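PDB 6KR5: cysteine synthase 3 from Entamoeba histolytica, which catalyses the pyridoxal-phosphate-dependent formation of L-cysteine from O-acetyl-L-serine and sulfide. Local coordinates for residues V211-S225 with Y246-T259. Numbering follows the deposited sequence.
Sequences VKVVAVEPAESAVLS and YKKEVVDEITPIKT
With CG beside the backbone N (chi1 -62°), the Asp252 carboxylate reaches the Val213 amide, whereas Glu220 folds back at chi2 (85°) to meet Thr259 at the far end of the same pairing. Between them strand 253-257 runs parallel to strand 212-218 as the last strand of the larger sheet in this fold type II PLP enzyme. The Val213 N-H meets the anti lone pair of Asp252 OD2 at 2.8 Å, and Val213 O accepts from the amides of both Asp252 and Glu253. Regular parallel bonds follow, including Thr255 N to Ala215 O at 2.8 Å, but Glu217 N to Thr255 O is weak. On one face, Val216 CG1 packs 3.7 Å from Ile257 CG1, against helix 279-292. At the start of the pairing, the extended Lys212 brings NZ above the Glu253 carboxylate plane in a salt bridge to OE1; Glu291 also pairs with Lys212, and Lys294 with Glu253. On the other face, Leu224 CD2 sits 3.6 Å from the Tyr246 ring centroid, almost on its normal, a CH-pi contact. Glu217 ties the loop after its strand to the sheet: OE1 accepts from Leu224 N, and OE2 from Ser225 N and OG, while Ile254 CG2 lies 3.5 Å from OE2. At the start of helix 259-273, Glu220 OE1 takes the Thr259 amide near the carboxylate plane and Thr259 OG1 from above it, the latter at 2.8 Å.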
# COMPACT_ATOMS: atom_id res chain seq x y z
N VAL B 211 -6.61 -14.65 -26.63
CA VAL B 211 -6.47 -14.56 -25.18
C VAL B 211 -7.72 -15.12 -24.53
O VAL B 211 -8.85 -14.77 -24.91
CB VAL B 211 -6.22 -13.10 -24.74
CG1 VAL B 211 -6.39 -12.94 -23.23
CG2 VAL B 211 -4.83 -12.66 -25.16
N LYS B 212 -7.53 -16.03 -23.58
CA LYS B 212 -8.63 -16.65 -22.84
C LYS B 212 -8.94 -15.79 -21.61
O LYS B 212 -8.04 -15.40 -20.88
CB LYS B 212 -8.24 -18.07 -22.41
CG LYS B 212 -9.34 -18.82 -21.69
CD LYS B 212 -8.86 -20.20 -21.25
CE LYS B 212 -10.00 -21.00 -20.63
NZ LYS B 212 -9.51 -22.34 -20.16
N VAL B 213 -10.22 -15.51 -21.40
CA VAL B 213 -10.69 -14.69 -20.29
C VAL B 213 -11.36 -15.59 -19.27
O VAL B 213 -12.36 -16.25 -19.58
CB VAL B 213 -11.64 -13.59 -20.78
CG1 VAL B 213 -12.24 -12.84 -19.59
CG2 VAL B 213 -10.88 -12.63 -21.70
N VAL B 214 -10.83 -15.61 -18.05
CA VAL B 214 -11.35 -16.47 -16.98
C VAL B 214 -11.94 -15.58 -15.89
O VAL B 214 -11.22 -14.79 -15.26
CB VAL B 214 -10.25 -17.37 -16.41
CG1 VAL B 214 -10.79 -18.21 -15.25
CG2 VAL B 214 -9.67 -18.28 -17.51
N ALA B 215 -13.24 -15.71 -15.65
CA ALA B 215 -13.91 -15.00 -14.57
C ALA B 215 -14.00 -15.91 -13.35
O ALA B 215 -14.25 -17.11 -13.48
CB ALA B 215 -15.32 -14.56 -14.99
N VAL B 216 -13.82 -15.33 -12.15
CA VAL B 216 -13.80 -16.08 -10.90
C VAL B 216 -14.90 -15.56 -9.99
O VAL B 216 -15.09 -14.34 -9.85
CB VAL B 216 -12.42 -15.97 -10.22
CG1 VAL B 216 -12.36 -16.76 -8.90
CG2 VAL B 216 -11.33 -16.41 -11.18
N GLU B 217 -15.63 -16.47 -9.36
CA GLU B 217 -16.70 -16.08 -8.46
C GLU B 217 -16.74 -17.07 -7.29
O GLU B 217 -16.20 -18.17 -7.39
CB GLU B 217 -18.06 -16.02 -9.18
CG GLU B 217 -18.53 -17.33 -9.80
CD GLU B 217 -19.92 -17.21 -10.43
OE1 GLU B 217 -20.55 -16.14 -10.31
OE2 GLU B 217 -20.36 -18.20 -11.05
N PRO B 218 -17.37 -16.69 -6.18
CA PRO B 218 -17.45 -17.62 -5.04
C PRO B 218 -18.30 -18.84 -5.38
O PRO B 218 -19.39 -18.72 -5.95
CB PRO B 218 -18.10 -16.79 -3.93
CG PRO B 218 -18.00 -15.35 -4.38
CD PRO B 218 -18.04 -15.41 -5.88
N ALA B 219 -17.80 -20.01 -5.00
CA ALA B 219 -18.59 -21.22 -5.20
C ALA B 219 -19.94 -21.13 -4.49
O ALA B 219 -20.92 -21.72 -4.95
CB ALA B 219 -17.82 -22.44 -4.70
N GLU B 220 -20.00 -20.38 -3.39
CA GLU B 220 -21.21 -20.25 -2.59
C GLU B 220 -22.20 -19.23 -3.14
O GLU B 220 -23.33 -19.14 -2.63
CB GLU B 220 -20.81 -19.90 -1.15
CG GLU B 220 -19.96 -20.97 -0.45
CD GLU B 220 -18.45 -20.88 -0.74
OE1 GLU B 220 -17.99 -19.82 -1.21
OE2 GLU B 220 -17.74 -21.89 -0.49
N SER B 221 -21.84 -18.48 -4.17
CA SER B 221 -22.74 -17.50 -4.79
C SER B 221 -22.39 -17.37 -6.27
O SER B 221 -22.03 -16.32 -6.77
CB SER B 221 -22.66 -16.15 -4.08
OG SER B 221 -23.80 -15.35 -4.38
N ALA B 222 -22.52 -18.49 -6.98
CA ALA B 222 -21.97 -18.59 -8.33
C ALA B 222 -23.03 -18.18 -9.36
O ALA B 222 -23.49 -18.97 -10.19
CB ALA B 222 -21.45 -20.01 -8.57
N VAL B 223 -23.39 -16.90 -9.31
CA VAL B 223 -24.51 -16.43 -10.12
C VAL B 223 -24.14 -16.33 -11.59
O VAL B 223 -25.01 -16.48 -12.46
CB VAL B 223 -25.06 -15.08 -9.59
CG1 VAL B 223 -25.48 -15.20 -8.14
CG2 VAL B 223 -24.08 -13.94 -9.79
N LEU B 224 -22.86 -16.09 -11.91
CA LEU B 224 -22.47 -16.10 -13.32
C LEU B 224 -22.64 -17.49 -13.92
O LEU B 224 -22.95 -17.62 -15.11
CB LEU B 224 -21.03 -15.64 -13.47
CG LEU B 224 -20.74 -14.23 -12.95
CD1 LEU B 224 -19.27 -13.97 -13.07
CD2 LEU B 224 -21.52 -13.19 -13.73
N SER B 225 -22.47 -18.53 -13.10
CA SER B 225 -22.69 -19.92 -13.51
C SER B 225 -24.17 -20.29 -13.52
O SER B 225 -24.50 -21.44 -13.85
CB SER B 225 -21.93 -20.86 -12.58
OG SER B 225 -20.55 -20.54 -12.56
N TYR B 246 -21.32 -6.82 -16.90
CA TYR B 246 -20.95 -8.16 -17.34
C TYR B 246 -21.46 -8.44 -18.75
O TYR B 246 -22.63 -8.19 -19.06
CB TYR B 246 -21.49 -9.20 -16.37
CG TYR B 246 -20.85 -10.55 -16.56
CD1 TYR B 246 -19.59 -10.82 -16.06
CD2 TYR B 246 -21.51 -11.56 -17.27
CE1 TYR B 246 -18.99 -12.05 -16.24
CE2 TYR B 246 -20.91 -12.79 -17.45
CZ TYR B 246 -19.66 -13.03 -16.94
OH TYR B 246 -19.04 -14.25 -17.11
N LYS B 247 -20.58 -8.98 -19.59
CA LYS B 247 -20.91 -9.40 -20.95
C LYS B 247 -20.43 -10.83 -21.10
O LYS B 247 -19.23 -11.06 -21.27
CB LYS B 247 -20.24 -8.51 -22.00
CG LYS B 247 -20.75 -7.11 -22.11
CD LYS B 247 -19.81 -6.34 -23.03
CE LYS B 247 -20.56 -5.43 -23.98
NZ LYS B 247 -19.62 -4.76 -24.92
N LYS B 248 -21.36 -11.79 -21.08
CA LYS B 248 -20.96 -13.20 -21.08
C LYS B 248 -20.13 -13.57 -22.30
O LYS B 248 -19.28 -14.46 -22.22
CB LYS B 248 -22.21 -14.09 -21.00
CG LYS B 248 -23.13 -13.95 -22.19
CD LYS B 248 -24.28 -14.94 -22.11
CE LYS B 248 -25.23 -14.77 -23.29
NZ LYS B 248 -25.70 -13.37 -23.44
N GLU B 249 -20.34 -12.89 -23.43
CA GLU B 249 -19.62 -13.24 -24.65
C GLU B 249 -18.13 -12.91 -24.57
O GLU B 249 -17.36 -13.45 -25.36
CB GLU B 249 -20.25 -12.55 -25.85
CG GLU B 249 -20.11 -11.05 -25.86
CD GLU B 249 -21.29 -10.33 -25.22
OE1 GLU B 249 -22.14 -10.99 -24.59
OE2 GLU B 249 -21.36 -9.09 -25.35
N VAL B 250 -17.71 -12.06 -23.63
CA VAL B 250 -16.29 -11.75 -23.45
C VAL B 250 -15.58 -12.83 -22.64
O VAL B 250 -14.35 -12.98 -22.73
CB VAL B 250 -16.14 -10.38 -22.76
CG1 VAL B 250 -14.67 -10.00 -22.52
CG2 VAL B 250 -16.82 -9.31 -23.57
N VAL B 251 -16.33 -13.59 -21.85
CA VAL B 251 -15.76 -14.52 -20.88
C VAL B 251 -15.74 -15.92 -21.46
O VAL B 251 -16.76 -16.41 -21.97
CB VAL B 251 -16.56 -14.48 -19.56
CG1 VAL B 251 -16.04 -15.52 -18.58
CG2 VAL B 251 -16.52 -13.08 -18.97
N ASP B 252 -14.59 -16.59 -21.36
CA ASP B 252 -14.43 -17.93 -21.91
C ASP B 252 -14.64 -19.04 -20.90
O ASP B 252 -14.98 -20.17 -21.29
CB ASP B 252 -13.04 -18.07 -22.51
CG ASP B 252 -12.82 -17.12 -23.64
OD1 ASP B 252 -13.60 -17.21 -24.62
OD2 ASP B 252 -11.93 -16.25 -23.54
N GLU B 253 -14.47 -18.76 -19.61
CA GLU B 253 -14.59 -19.77 -18.57
C GLU B 253 -14.92 -19.07 -17.27
O GLU B 253 -14.37 -18.00 -16.98
CB GLU B 253 -13.29 -20.57 -18.42
CG GLU B 253 -13.27 -21.55 -17.25
CD GLU B 253 -11.89 -22.12 -16.98
OE1 GLU B 253 -10.90 -21.56 -17.51
OE2 GLU B 253 -11.79 -23.13 -16.25
N ILE B 254 -15.84 -19.65 -16.50
CA ILE B 254 -16.13 -19.21 -15.15
C ILE B 254 -15.61 -20.27 -14.18
O ILE B 254 -16.01 -21.44 -14.26
CB ILE B 254 -17.63 -18.98 -14.94
CG1 ILE B 254 -18.18 -17.99 -15.98
CG2 ILE B 254 -17.89 -18.49 -13.51
CD1 ILE B 254 -19.67 -18.13 -16.24
N THR B 255 -14.74 -19.86 -13.26
CA THR B 255 -14.20 -20.80 -12.28
C THR B 255 -14.69 -20.42 -10.89
O THR B 255 -14.29 -19.37 -10.37
CB THR B 255 -12.67 -20.80 -12.32
OG1 THR B 255 -12.24 -21.21 -13.63
CG2 THR B 255 -12.10 -21.76 -11.28
N PRO B 256 -15.56 -21.22 -10.28
CA PRO B 256 -15.97 -20.95 -8.90
C PRO B 256 -14.88 -21.38 -7.93
O PRO B 256 -14.21 -22.39 -8.13
CB PRO B 256 -17.22 -21.82 -8.74
CG PRO B 256 -16.98 -22.97 -9.66
CD PRO B 256 -16.22 -22.41 -10.84
N ILE B 257 -14.73 -20.60 -6.86
CA ILE B 257 -13.73 -20.87 -5.83
C ILE B 257 -14.42 -20.82 -4.48
O ILE B 257 -15.14 -19.86 -4.17
CB ILE B 257 -12.56 -19.87 -5.89
CG1 ILE B 257 -11.76 -20.00 -7.19
CG2 ILE B 257 -11.66 -20.02 -4.66
CD1 ILE B 257 -10.90 -21.30 -7.30
N LYS B 258 -14.21 -21.86 -3.66
CA LYS B 258 -14.79 -21.87 -2.32
C LYS B 258 -14.16 -20.78 -1.45
O LYS B 258 -12.94 -20.57 -1.48
CB LYS B 258 -14.59 -23.23 -1.65
CG LYS B 258 -15.34 -24.39 -2.31
CD LYS B 258 -14.98 -25.68 -1.61
CE LYS B 258 -15.77 -26.87 -2.13
NZ LYS B 258 -15.25 -28.14 -1.55
N THR B 259 -15.00 -20.14 -0.64
CA THR B 259 -14.54 -19.12 0.30
C THR B 259 -13.32 -19.58 1.09
O THR B 259 -12.30 -18.89 1.13
CB THR B 259 -15.68 -18.73 1.25
OG1 THR B 259 -16.69 -18.02 0.52
CG2 THR B 259 -15.18 -17.79 2.33
O HOH W 1 -18.65 -22.16 -13.72